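Local coordinates for 2L protein (Yaba-like disease virus, PDB 3IT8), which probably binds and neutralises the host cytokine tumour necrosis factor, using a platform and an Ig-like domain related to MHC class I, at residues 34-37 with 38-41; 50-53 with 54-57; 70-73 with 74-78; 135-139 with 140-144; 227-231 with 232-236. One frame throughout, in Å; residues are numbered along the deposited sequence.

Contact 1: residues 34-37 with 38-41; sequences SYNH and ETRH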
loop_
_atom_site.group_PDB
_atom_site.type_symbol
_atom_site.label_atom_id
_atom_site.label_comp_id
_atom_site.label_asym_id
_atom_site.label_seq_id
_atom_site.Cartn_x
_atom_site.Cartn_y
_atom_site.Cartn_z
ATOM N N SER D 34 27.375 -27.398 32.370
ATOM C CA SER D 34 28.610 -28.149 32.190
ATOM C C SER D 34 28.299 -29.618 31.945
ATOM O O SER D 34 27.271 -30.132 32.390
ATOM C CB SER D 34 29.521 -27.973 33.396
ATOM O OG SER D 34 28.790 -28.151 34.582
ATOM N N TYR D 35 29.184 -30.275 31.206
ATOM C CA TYR D 35 29.013 -31.667 30.856
ATOM C C TYR D 35 29.336 -32.572 32.028
ATOM O O TYR D 35 30.448 -32.541 32.537
ATOM C CB TYR D 35 29.915 -32.009 29.683
ATOM C CG TYR D 35 29.695 -33.395 29.167
ATOM C CD1 TYR D 35 28.535 -33.720 28.478
ATOM C CD2 TYR D 35 30.650 -34.394 29.371
ATOM C CE1 TYR D 35 28.328 -35.011 27.995
ATOM C CE2 TYR D 35 30.453 -35.692 28.889
ATOM C CZ TYR D 35 29.291 -35.991 28.203
ATOM O OH TYR D 35 29.094 -37.265 27.719
ATOM N N ASN D 36 28.354 -33.367 32.454
ATOM C CA ASN D 36 28.505 -34.310 33.557
ATOM C C ASN D 36 29.079 -35.632 33.018
ATOM O O ASN D 36 28.402 -36.349 32.270
ATOM C CB ASN D 36 27.144 -34.563 34.174
ATOM C CG ASN D 36 27.215 -35.492 35.332
ATOM O OD1 ASN D 36 27.749 -36.587 35.223
ATOM N ND2 ASN D 36 26.672 -35.072 36.459
ATOM N N HIS D 37 30.311 -35.965 33.394
ATOM C CA HIS D 37 30.950 -37.189 32.909
ATOM C C HIS D 37 30.360 -38.496 33.400
ATOM O O HIS D 37 30.441 -39.526 32.723
ATOM C CB HIS D 37 32.427 -37.143 33.219
ATOM C CG HIS D 37 33.169 -36.179 32.360
ATOM N ND1 HIS D 37 33.515 -36.465 31.055
ATOM C CD2 HIS D 37 33.564 -34.906 32.588
ATOM C CE1 HIS D 37 34.091 -35.405 30.515
ATOM N NE2 HIS D 37 34.132 -34.445 31.425
ATOM N N GLU D 38 29.770 -38.456 34.585
ATOM C CA GLU D 38 29.132 -39.624 35.148
ATOM C C GLU D 38 27.871 -39.889 34.319
ATOM O O GLU D 38 27.734 -40.959 33.747
ATOM C CB GLU D 38 28.766 -39.340 36.601
ATOM C CG GLU D 38 28.625 -40.565 37.477
ATOM C CD GLU D 38 28.342 -40.205 38.928
ATOM O OE1 GLU D 38 27.256 -39.646 39.204
ATOM O OE2 GLU D 38 29.206 -40.472 39.793
ATOM N N THR D 39 26.985 -38.894 34.236
ATOM C CA THR D 39 25.724 -38.990 33.521
ATOM C C THR D 39 25.822 -38.972 31.999
ATOM O O THR D 39 24.993 -39.582 31.316
ATOM C CB THR D 39 24.802 -37.860 33.957
ATOM O OG1 THR D 39 24.500 -38.021 35.341
ATOM C CG2 THR D 39 23.527 -37.869 33.170
ATOM N N ARG D 40 26.822 -38.268 31.472
ATOM C CA ARG D 40 27.029 -38.160 30.027
ATOM C C ARG D 40 26.104 -37.168 29.318
ATOM O O ARG D 40 25.763 -37.348 28.154
ATOM C CB ARG D 40 26.906 -39.536 29.376
ATOM C CG ARG D 40 27.994 -40.477 29.804
ATOM C CD ARG D 40 29.362 -39.892 29.472
ATOM N NE ARG D 40 30.454 -40.702 30.009
ATOM C CZ ARG D 40 30.755 -41.943 29.615
ATOM N NH1 ARG D 40 30.051 -42.543 28.665
ATOM N NH2 ARG D 40 31.759 -42.599 30.179
ATOM N N HIS D 41 25.704 -36.122 30.026
ATOM C CA HIS D 41 24.852 -35.081 29.459
ATOM C C HIS D 41 25.088 -33.807 30.286
ATOM O O HIS D 41 25.750 -33.861 31.326
ATOM C CB HIS D 41 23.369 -35.520 29.457
ATOM C CG HIS D 41 22.712 -35.532 30.801
ATOM N ND1 HIS D 41 21.534 -36.203 31.036
ATOM C CD2 HIS D 41 23.024 -34.914 31.962
ATOM C CE1 HIS D 41 21.148 -36.000 32.281
ATOM N NE2 HIS D 41 22.037 -35.219 32.866
#
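N36 holds the turn to T39, R40 and H41 with three hydrogen bonds. Its side chain swings away from the backbone N (chi1 -179°), and OD1 takes the T39 N-H over 2.6 Å, almost straight at 170° although the donor stands above the carboxamide plane. N36 O receives R40 N at 2.6 Å, while N36 N donates to H41 O at 2.9 Å. Asparagine suits this place because its short amide can reach back to the main chain of the turn. A weak, bent bond runs from R40 NE to H37 O; the bend of the R40 chain at chi2 turns NE back over the turn.

Farther out, R40 CD lies 3.2 Å from Y35 OH. Y35 also stacks on Y70 of helix 61-82, so the tyrosine links turn and helix, and H37 NE2 is hydrogen-bonded to D18 on the adjoining strand 18-25. Two residues, R40 and H41, stand opposite the single N36, and R40 takes a positive phi of 79°, a conformation more usual for glycine. This is a G1 beta bulge, here at the tight connection between antiparallel strands 28-36 and 41-47.

Contact 2: residues 50-53 with 54-57; sequences WFNI and SRSP. With NAG (2-acetamido-2-deoxy-beta-D-glucopyranose), chain N.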
loop_
_atom_site.group_PDB
_atom_site.type_symbol
_atom_site.label_atom_id
_atom_site.label_comp_id
_atom_site.label_asym_id
_atom_site.label_seq_id
_atom_site.Cartn_x
_atom_site.Cartn_y
_atom_site.Cartn_z
ATOM N N TRP D 50 16.485 -13.760 38.436
ATOM C CA TRP D 50 15.566 -12.897 37.704
ATOM C C TRP D 50 15.124 -13.390 36.336
ATOM O O TRP D 50 14.212 -12.820 35.731
ATOM C CB TRP D 50 16.158 -11.502 37.535
ATOM C CG TRP D 50 17.521 -11.452 36.916
ATOM C CD1 TRP D 50 18.725 -11.433 37.572
ATOM C CD2 TRP D 50 17.829 -11.370 35.520
ATOM N NE1 TRP D 50 19.763 -11.334 36.670
ATOM C CE2 TRP D 50 19.241 -11.300 35.404
ATOM C CE3 TRP D 50 17.053 -11.347 34.355
ATOM C CZ2 TRP D 50 19.885 -11.210 34.169
ATOM C CZ3 TRP D 50 17.695 -11.256 33.128
ATOM C CH2 TRP D 50 19.096 -11.190 33.046
ATOM N N PHE D 51 15.749 -14.453 35.852
ATOM C CA PHE D 51 15.426 -14.968 34.536
ATOM C C PHE D 51 14.480 -16.164 34.543
ATOM O O PHE D 51 14.867 -17.265 34.917
ATOM C CB PHE D 51 16.724 -15.339 33.815
ATOM C CG PHE D 51 16.536 -15.698 32.370
ATOM C CD1 PHE D 51 16.188 -14.724 31.435
ATOM C CD2 PHE D 51 16.718 -17.009 31.932
ATOM C CE1 PHE D 51 16.027 -15.051 30.086
ATOM C CE2 PHE D 51 16.558 -17.346 30.583
ATOM C CZ PHE D 51 16.211 -16.364 29.659
ATOM N N ASN D 52 13.234 -15.949 34.142
ATOM C CA ASN D 52 12.262 -17.042 34.062
ATOM C C ASN D 52 12.346 -17.506 32.603
ATOM O O ASN D 52 11.783 -16.879 31.703
ATOM C CB ASN D 52 10.840 -16.549 34.396
ATOM C CG ASN D 52 9.763 -17.587 34.077
ATOM O OD1 ASN D 52 9.564 -17.923 32.919
ATOM N ND2 ASN D 52 9.090 -18.120 35.096
ATOM N N ILE D 53 13.063 -18.598 32.366
ATOM C CA ILE D 53 13.246 -19.092 31.007
ATOM C C ILE D 53 11.953 -19.358 30.241
ATOM O O ILE D 53 11.960 -19.455 29.015
ATOM C CB ILE D 53 14.115 -20.368 30.992
ATOM C CG1 ILE D 53 14.788 -20.520 29.626
ATOM C CG2 ILE D 53 13.253 -21.584 31.275
ATOM C CD1 ILE D 53 16.017 -21.400 29.650
ATOM N N SER D 54 10.845 -19.480 30.959
ATOM C CA SER D 54 9.555 -19.722 30.316
ATOM C C SER D 54 9.038 -18.454 29.667
ATOM O O SER D 54 8.191 -18.503 28.798
ATOM C CB SER D 54 8.527 -20.208 31.335
ATOM O OG SER D 54 8.901 -21.466 31.862
ATOM N N ARG D 55 9.540 -17.310 30.105
ATOM C CA ARG D 55 9.111 -16.049 29.544
ATOM C C ARG D 55 10.029 -15.621 28.405
ATOM O O ARG D 55 9.923 -14.496 27.911
ATOM C CB ARG D 55 9.077 -14.968 30.627
ATOM C CG ARG D 55 7.880 -15.079 31.558
ATOM C CD ARG D 55 7.451 -13.712 32.079
ATOM N NE ARG D 55 8.333 -13.200 33.123
ATOM C CZ ARG D 55 8.491 -11.909 33.402
ATOM N NH1 ARG D 55 7.827 -10.994 32.706
ATOM N NH2 ARG D 55 9.306 -11.527 34.383
ATOM N N SER D 56 10.925 -16.517 27.983
ATOM C CA SER D 56 11.855 -16.210 26.893
ATOM C C SER D 56 11.787 -17.275 25.810
ATOM O O SER D 56 12.711 -18.059 25.616
ATOM C CB SER D 56 13.288 -16.090 27.410
ATOM O OG SER D 56 14.145 -15.671 26.364
ATOM N N PRO D 57 10.678 -17.301 25.080
ATOM C CA PRO D 57 10.367 -18.224 23.985
ATOM C C PRO D 57 11.480 -18.421 22.968
ATOM O O PRO D 57 11.549 -19.459 22.323
ATOM C CB PRO D 57 9.148 -17.582 23.328
ATOM C CG PRO D 57 8.483 -16.913 24.461
ATOM C CD PRO D 57 9.629 -16.275 25.200
HETATM C C1 NAG N . 7.744 -17.691 35.460
HETATM C C2 NAG N . 6.667 -18.496 34.648
HETATM C C3 NAG N . 5.272 -18.582 35.329
HETATM C C4 NAG N . 5.372 -18.772 36.834
HETATM C C5 NAG N . 6.258 -17.659 37.345
HETATM C C6 NAG N . 6.320 -17.539 38.849
HETATM C C7 NAG N . 5.320 -17.306 33.026
HETATM C C8 NAG N . 5.091 -15.876 33.502
HETATM N N2 NAG N . 6.484 -17.877 33.345
HETATM O O3 NAG N . 4.518 -19.650 34.766
HETATM O O4 NAG N . 4.081 -18.693 37.421
HETATM O O5 NAG N . 7.594 -17.881 36.878
HETATM O O6 NAG N . 7.059 -16.386 39.221
HETATM O O7 NAG N . 4.439 -17.885 32.384
#
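N52 and S54 are the first and last residues of an N-X-S glycosylation sequon, set in a short 3-10 turn ahead of helix 61-82. The covalent link is N52 ND2 to C1 of the N-acetylglucosamine, 1.5 Å long.

Among the hydrogen bonds, the turn is closed by R55 N donating to N52 O at 2.8 Å, with S56 N to I53 O a weak successor. N52 CG stands opposite its own backbone N (chi1 169°), which brings OD1 over the turn, where it accepts weak, bent bonds from S54 N at 2.8 Å and R55 N at 2.9 Å. With another from the sugar N2, three weak bonds converge on OD1 and may help to keep the amide in this orientation. S56 OG is hydrogen-bonded to T59 OG1.

Packing comes from two sides. Inward, the F51 ring meets S56 CB through CZ at 3.7 Å and stacks on Y170 of helix 148-174; a large aromatic suits this buried place. Outward, the aliphatic part of R55 lies against the sugar's acetyl methyl, CG to C8 at 3.5 Å.

Contact 3: residues 70-73 with 74-78; sequences YSLM and KETLE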
loop_
_atom_site.group_PDB
_atom_site.type_symbol
_atom_site.label_atom_id
_atom_site.label_comp_id
_atom_site.label_asym_id
_atom_site.label_seq_id
_atom_site.Cartn_x
_atom_site.Cartn_y
_atom_site.Cartn_z
ATOM N N TYR D 70 27.828 -29.871 22.577
ATOM C CA TYR D 70 28.949 -30.513 23.243
ATOM C C TYR D 70 29.475 -31.656 22.385
ATOM O O TYR D 70 30.660 -31.739 22.071
ATOM C CB TYR D 70 28.528 -31.071 24.597
ATOM C CG TYR D 70 29.605 -31.929 25.194
ATOM C CD1 TYR D 70 30.717 -31.354 25.806
ATOM C CD2 TYR D 70 29.558 -33.317 25.074
ATOM C CE1 TYR D 70 31.759 -32.134 26.281
ATOM C CE2 TYR D 70 30.588 -34.113 25.536
ATOM C CZ TYR D 70 31.694 -33.512 26.141
ATOM O OH TYR D 70 32.750 -34.271 26.594
ATOM N N SER D 71 28.570 -32.546 22.012
ATOM C CA SER D 71 28.932 -33.694 21.212
ATOM C C SER D 71 29.552 -33.329 19.858
ATOM O O SER D 71 30.612 -33.833 19.500
ATOM C CB SER D 71 27.701 -34.566 21.005
ATOM O OG SER D 71 27.999 -35.602 20.097
ATOM N N LEU D 72 28.892 -32.451 19.113
ATOM C CA LEU D 72 29.381 -32.066 17.806
ATOM C C LEU D 72 30.677 -31.292 17.899
ATOM O O LEU D 72 31.499 -31.361 17.003
ATOM C CB LEU D 72 28.325 -31.241 17.072
ATOM C CG LEU D 72 28.735 -30.802 15.670
ATOM C CD1 LEU D 72 29.182 -31.993 14.832
ATOM C CD2 LEU D 72 27.567 -30.091 15.034
ATOM N N MET D 73 30.865 -30.542 18.975
ATOM C CA MET D 73 32.097 -29.776 19.140
ATOM C C MET D 73 33.218 -30.710 19.554
ATOM O O MET D 73 34.367 -30.536 19.176
ATOM C CB MET D 73 31.915 -28.693 20.183
ATOM C CG MET D 73 30.972 -27.627 19.732
ATOM S SD MET D 73 30.916 -26.255 20.851
ATOM C CE MET D 73 32.613 -25.690 20.708
ATOM N N LYS D 74 32.879 -31.710 20.349
ATOM C CA LYS D 74 33.860 -32.684 20.772
ATOM C C LYS D 74 34.367 -33.360 19.486
ATOM O O LYS D 74 35.562 -33.531 19.298
ATOM C CB LYS D 74 33.201 -33.711 21.688
ATOM C CG LYS D 74 34.149 -34.755 22.204
ATOM C CD LYS D 74 33.403 -35.832 22.931
ATOM C CE LYS D 74 34.296 -37.025 23.213
ATOM N NZ LYS D 74 33.540 -38.108 23.927
ATOM N N GLU D 75 33.446 -33.736 18.599
ATOM C CA GLU D 75 33.812 -34.384 17.342
ATOM C C GLU D 75 34.742 -33.470 16.549
ATOM O O GLU D 75 35.770 -33.901 16.050
ATOM C CB GLU D 75 32.564 -34.685 16.503
ATOM C CG GLU D 75 32.858 -35.464 15.232
ATOM C CD GLU D 75 31.700 -35.456 14.249
ATOM O OE1 GLU D 75 30.566 -35.796 14.649
ATOM O OE2 GLU D 75 31.928 -35.112 13.068
ATOM N N THR D 76 34.375 -32.198 16.447
ATOM C CA THR D 76 35.153 -31.224 15.706
ATOM C C THR D 76 36.536 -31.022 16.288
ATOM O O THR D 76 37.510 -30.880 15.560
ATOM C CB THR D 76 34.456 -29.871 15.669
ATOM O OG1 THR D 76 33.162 -30.030 15.079
ATOM C CG2 THR D 76 35.285 -28.869 14.855
ATOM N N LEU D 77 36.628 -30.995 17.604
ATOM C CA LEU D 77 37.917 -30.809 18.229
ATOM C C LEU D 77 38.836 -32.000 17.938
ATOM O O LEU D 77 40.022 -31.817 17.667
ATOM C CB LEU D 77 37.740 -30.619 19.730
ATOM C CG LEU D 77 39.017 -30.357 20.534
ATOM C CD1 LEU D 77 39.924 -29.354 19.808
ATOM C CD2 LEU D 77 38.635 -29.843 21.921
ATOM N N GLU D 78 38.292 -33.216 17.979
ATOM C CA GLU D 78 39.079 -34.415 17.706
ATOM C C GLU D 78 39.657 -34.375 16.294
ATOM O O GLU D 78 40.846 -34.626 16.105
ATOM C CB GLU D 78 38.217 -35.670 17.895
ATOM C CG GLU D 78 37.863 -35.953 19.351
ATOM C CD GLU D 78 37.041 -37.221 19.531
ATOM O OE1 GLU D 78 37.460 -38.274 19.004
ATOM O OE2 GLU D 78 35.987 -37.169 20.205
#
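T76 turns its OG1 back beside its own backbone N (chi1 -58°), which brings the hydroxyl over L72 O one helical turn earlier, while Y70 and K74, each with CG opposite the backbone N, cross at a slant. Both pairs lie within the alpha-helix 61-82, one of the two long helices packed on the sheet of the MHC-like platform.

L72 O is gripped twice, by T76 OG1 at 2.9 Å and T76 N at 3.0 Å, and the two donors arrive from opposite faces of the carbonyl plane. Threonine suits a buried helical site of this kind because its hydroxyl can be satisfied locally; here OG1 also accepts from M140 N of the loop before helix 148-174. The regular ladder continues with K74 N to Y70 O at 2.8 Å, E75 N to S71 O at 3.0 Å and L77 N to M73 O at 2.8 Å.

M73, long and flexible, reaches from the helix to Y7, V9, L91 and L93 on the floor strands, and L77 joins it on V9. On another flank Y70, whose hydroxyl is hydrogen-bonded to Y17 O, keeps its OH 4.0 Å from CD of the extended K74 chain.

Contact 4: residues 135-139 with 140-144; sequences FPKVG and MLTVK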
loop_
_atom_site.group_PDB
_atom_site.type_symbol
_atom_site.label_atom_id
_atom_site.label_comp_id
_atom_site.label_asym_id
_atom_site.label_seq_id
_atom_site.Cartn_x
_atom_site.Cartn_y
_atom_site.Cartn_z
ATOM N N PHE D 135 40.638 -22.449 7.593
ATOM C CA PHE D 135 40.157 -23.337 8.651
ATOM C C PHE D 135 39.870 -24.726 8.101
ATOM O O PHE D 135 39.361 -24.875 6.984
ATOM C CB PHE D 135 38.897 -22.764 9.308
ATOM C CG PHE D 135 37.688 -22.763 8.416
ATOM C CD1 PHE D 135 36.879 -23.891 8.319
ATOM C CD2 PHE D 135 37.357 -21.636 7.669
ATOM C CE1 PHE D 135 35.750 -23.895 7.490
ATOM C CE2 PHE D 135 36.231 -21.627 6.836
ATOM C CZ PHE D 135 35.427 -22.758 6.746
ATOM N N PRO D 136 40.190 -25.765 8.886
ATOM C CA PRO D 136 39.970 -27.154 8.480
ATOM C C PRO D 136 38.494 -27.492 8.309
ATOM O O PRO D 136 37.697 -27.301 9.226
ATOM C CB PRO D 136 40.624 -27.945 9.607
ATOM C CG PRO D 136 40.395 -27.083 10.801
ATOM C CD PRO D 136 40.705 -25.692 10.264
ATOM N N LYS D 137 38.127 -27.986 7.132
ATOM C CA LYS D 137 36.740 -28.343 6.873
ATOM C C LYS D 137 36.407 -29.715 7.457
ATOM O O LYS D 137 36.331 -30.718 6.749
ATOM C CB LYS D 137 36.450 -28.288 5.368
ATOM C CG LYS D 137 36.295 -26.855 4.850
ATOM C CD LYS D 137 35.994 -26.804 3.366
ATOM C CE LYS D 137 37.208 -27.220 2.545
ATOM N NZ LYS D 137 36.955 -27.152 1.078
ATOM N N VAL D 138 36.198 -29.728 8.771
ATOM C CA VAL D 138 35.881 -30.936 9.512
ATOM C C VAL D 138 34.790 -30.643 10.531
ATOM O O VAL D 138 34.461 -29.486 10.782
ATOM C CB VAL D 138 37.116 -31.449 10.273
ATOM C CG1 VAL D 138 38.289 -31.539 9.328
ATOM C CG2 VAL D 138 37.442 -30.519 11.428
ATOM N N GLY D 139 34.243 -31.699 11.122
ATOM C CA GLY D 139 33.197 -31.542 12.112
ATOM C C GLY D 139 32.050 -30.624 11.729
ATOM O O GLY D 139 31.493 -30.703 10.628
ATOM N N MET D 140 31.701 -29.742 12.658
ATOM C CA MET D 140 30.614 -28.790 12.474
ATOM C C MET D 140 30.966 -27.706 11.473
ATOM O O MET D 140 30.158 -26.820 11.212
ATOM C CB MET D 140 30.297 -28.113 13.798
ATOM C CG MET D 140 31.411 -27.186 14.231
ATOM S SD MET D 140 30.925 -25.998 15.484
ATOM C CE MET D 140 31.905 -26.566 16.858
ATOM N N LEU D 141 32.167 -27.769 10.914
ATOM C CA LEU D 141 32.603 -26.750 9.974
ATOM C C LEU D 141 32.400 -27.021 8.483
ATOM O O LEU D 141 32.680 -26.149 7.665
ATOM C CB LEU D 141 34.068 -26.412 10.242
ATOM C CG LEU D 141 34.359 -25.778 11.609
ATOM C CD1 LEU D 141 35.858 -25.601 11.789
ATOM C CD2 LEU D 141 33.656 -24.435 11.700
ATOM N N THR D 142 31.919 -28.205 8.113
ATOM C CA THR D 142 31.698 -28.491 6.695
ATOM C C THR D 142 30.288 -28.922 6.386
ATOM O O THR D 142 29.624 -29.540 7.208
ATOM C CB THR D 142 32.587 -29.607 6.171
ATOM O OG1 THR D 142 33.886 -29.491 6.750
ATOM C CG2 THR D 142 32.703 -29.505 4.654
ATOM N N VAL D 143 29.840 -28.607 5.179
ATOM C CA VAL D 143 28.510 -28.995 4.760
ATOM C C VAL D 143 28.498 -30.519 4.628
ATOM O O VAL D 143 27.436 -31.152 4.657
ATOM C CB VAL D 143 28.160 -28.352 3.417
ATOM C CG1 VAL D 143 26.723 -28.706 3.020
ATOM C CG2 VAL D 143 28.347 -26.847 3.517
ATOM N N LYS D 144 29.691 -31.096 4.500
ATOM C CA LYS D 144 29.855 -32.543 4.365
ATOM C C LYS D 144 29.273 -33.289 5.564
ATOM O O LYS D 144 28.764 -34.400 5.425
ATOM C CB LYS D 144 31.342 -32.894 4.238
ATOM C CG LYS D 144 32.049 -32.264 3.045
ATOM C CD LYS D 144 31.631 -32.902 1.722
ATOM C CE LYS D 144 32.145 -34.330 1.603
ATOM N NZ LYS D 144 31.745 -34.971 0.320
#
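V138 to L141 form a type II' beta turn in the loop between strand 126-129 and helix 148-174, entered through an inverse gamma turn centred on K137. The beta turn is closed by L141 N donating to V138 O, 2.9 Å apart and bent to 148°; the gamma turn by V138 N to P136 O at 2.9 Å. At the first corner of the beta turn G139 has phi 49° and psi -133°, a backbone shape with positive phi that glycine adopts readily. M140, at the next corner, packs its side chain on L72 and M73 of helix 61-82.

L141 folds back over the incoming chain. Its CD1 lies 4.0 Å from F135 CD1 and 3.6 Å from P136 O, while L141 O sits near the edge of the phenyl ring, 3.8 Å from CE1. Both side chains continue onto L117 and F127 of the floor strands.

Chemically, the polar work within the loop falls to the backbone, where carbonyls satisfy the N-H groups of V138 and L141, leaving F135 and L141 to pack the loop on the sheet.

Contact 5: residues 227-231 with 232-236; sequences KYVNG and RYYPE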
loop_
_atom_site.group_PDB
_atom_site.type_symbol
_atom_site.label_atom_id
_atom_site.label_comp_id
_atom_site.label_asym_id
_atom_site.label_seq_id
_atom_site.Cartn_x
_atom_site.Cartn_y
_atom_site.Cartn_z
ATOM N N LYS D 227 26.215 16.077 14.340
ATOM C CA LYS D 227 25.201 15.140 14.803
ATOM C C LYS D 227 25.293 13.958 13.851
ATOM O O LYS D 227 25.465 14.131 12.643
ATOM C CB LYS D 227 23.797 15.750 14.738
ATOM C CG LYS D 227 23.557 16.878 15.723
ATOM C CD LYS D 227 22.147 17.440 15.564
ATOM C CE LYS D 227 21.929 18.707 16.398
ATOM N NZ LYS D 227 20.606 19.336 16.096
ATOM N N TYR D 228 25.224 12.753 14.397
ATOM C CA TYR D 228 25.277 11.551 13.574
ATOM C C TYR D 228 23.829 11.238 13.161
ATOM O O TYR D 228 23.009 10.891 14.007
ATOM C CB TYR D 228 25.851 10.399 14.393
ATOM C CG TYR D 228 26.060 9.137 13.612
ATOM C CD1 TYR D 228 27.235 8.933 12.890
ATOM C CD2 TYR D 228 25.080 8.139 13.586
ATOM C CE1 TYR D 228 27.436 7.751 12.155
ATOM C CE2 TYR D 228 25.262 6.963 12.858
ATOM C CZ TYR D 228 26.443 6.770 12.147
ATOM O OH TYR D 228 26.647 5.596 11.454
ATOM N N VAL D 229 23.514 11.386 11.876
ATOM C CA VAL D 229 22.160 11.123 11.392
ATOM C C VAL D 229 21.958 9.627 11.146
ATOM O O VAL D 229 22.672 9.017 10.339
ATOM C CB VAL D 229 21.887 11.897 10.095
ATOM C CG1 VAL D 229 20.452 11.685 9.655
ATOM C CG2 VAL D 229 22.166 13.368 10.314
ATOM N N ASN D 230 20.967 9.055 11.825
ATOM C CA ASN D 230 20.695 7.632 11.737
ATOM C C ASN D 230 20.901 6.965 10.385
ATOM O O ASN D 230 21.927 6.306 10.152
ATOM C CB ASN D 230 19.288 7.325 12.215
ATOM C CG ASN D 230 19.154 5.894 12.743
ATOM O OD1 ASN D 230 19.822 4.964 12.268
ATOM N ND2 ASN D 230 18.278 5.713 13.720
ATOM N N GLY D 231 19.941 7.120 9.486
ATOM C CA GLY D 231 20.092 6.450 8.204
ATOM C C GLY D 231 21.135 6.976 7.225
ATOM O O GLY D 231 21.246 6.461 6.111
ATOM N N ARG D 232 21.908 7.981 7.612
ATOM C CA ARG D 232 22.893 8.548 6.700
ATOM C C ARG D 232 24.147 7.724 6.525
ATOM O O ARG D 232 24.575 7.049 7.457
ATOM C CB ARG D 232 23.263 9.944 7.168
ATOM C CG ARG D 232 24.139 10.708 6.204
ATOM C CD ARG D 232 24.141 12.171 6.586
ATOM N NE ARG D 232 22.788 12.705 6.549
ATOM C CZ ARG D 232 22.444 13.911 6.990
ATOM N NH1 ARG D 232 23.358 14.711 7.511
ATOM N NH2 ARG D 232 21.187 14.327 6.905
ATOM N N TYR D 233 24.730 7.776 5.331
ATOM C CA TYR D 233 25.953 7.035 5.051
ATOM C C TYR D 233 27.193 7.819 5.501
ATOM O O TYR D 233 27.225 9.042 5.369
ATOM C CB TYR D 233 26.066 6.745 3.558
ATOM C CG TYR D 233 27.401 6.159 3.189
ATOM C CD1 TYR D 233 27.712 4.833 3.490
ATOM C CD2 TYR D 233 28.385 6.949 2.608
ATOM C CE1 TYR D 233 28.971 4.312 3.226
ATOM C CE2 TYR D 233 29.648 6.445 2.342
ATOM C CZ TYR D 233 29.938 5.129 2.650
ATOM O OH TYR D 233 31.200 4.637 2.384
ATOM N N TYR D 234 28.206 7.124 6.026
ATOM C CA TYR D 234 29.447 7.773 6.457
ATOM C C TYR D 234 30.678 6.903 6.254
ATOM O O TYR D 234 30.728 5.781 6.752
ATOM C CB TYR D 234 29.439 8.109 7.951
ATOM C CG TYR D 234 28.400 9.087 8.440
ATOM C CD1 TYR D 234 27.202 8.639 9.002
ATOM C CD2 TYR D 234 28.627 10.459 8.383
ATOM C CE1 TYR D 234 26.255 9.539 9.503
ATOM C CE2 TYR D 234 27.684 11.369 8.873
ATOM C CZ TYR D 234 26.502 10.900 9.435
ATOM O OH TYR D 234 25.569 11.781 9.928
ATOM N N PRO D 235 31.685 7.396 5.518
ATOM C CA PRO D 235 32.903 6.591 5.326
ATOM C C PRO D 235 33.475 6.559 6.752
ATOM O O PRO D 235 33.334 7.557 7.473
ATOM C CB PRO D 235 33.736 7.459 4.395
ATOM C CG PRO D 235 32.691 8.198 3.602
ATOM C CD PRO D 235 31.697 8.590 4.659
ATOM N N GLU D 236 34.126 5.484 7.191
ATOM C CA GLU D 236 34.548 5.524 8.582
ATOM C C GLU D 236 35.913 5.131 9.131
ATOM O O GLU D 236 36.010 4.875 10.327
ATOM C CB GLU D 236 33.496 4.808 9.427
ATOM C CG GLU D 236 33.414 3.321 9.189
ATOM C CD GLU D 236 32.561 2.629 10.228
ATOM O OE1 GLU D 236 32.896 2.734 11.427
ATOM O OE2 GLU D 236 31.560 1.983 9.850
#
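V229 uses both of its main-chain polar groups across this loop. Its N-H runs to the phenol oxygen of Y234, N to OH 2.9 Å and nearly straight at 166°; tyrosine suits the place because its long ring carries an acceptor right across to the facing chain. V229 O accepts R232 N at 3.0 Å, the donor standing above the carbonyl plane, and this closes a beta turn with N230 and G231 at its corners.

The turn belongs to a long excursion between strands 213-218 and 254-255 of the Ig-like domain, and it faces another protein. Outside the loop, R232 NH2 makes a salt bridge to an acidic side chain of that other protein, and V229 packs on an acidic side chain of that other protein too. The guanidinium is laid flat over the valine, with CG2 some 3.3 Å above its plane and centred on it. Against Y234, the Y228 ring lies nearly parallel but slid aside, centroids 4.6 Å apart and planes at 23°. Y228 also meets F284 edge-to-face.

Following the chain, the five contacts come strictly in series; none nests in or crosses another. Contact 1 closes the link between strands 28-36 and 41-47 at the sheet's edge, and contact 2 the glycosylated loop leading to helix 61-82. Contact 3 lies within that helix and touches two of the others: contact 1 packs on it through its tyrosine, and contact 4 through the methionine of its turn. Contact 4 thereby ties the loop before helix 148-174 to helix 61-82. Contact 5 stands apart in the Ig-like domain, its centre about 50 Å from that of contact 1, on the opposite side of the chain's centre.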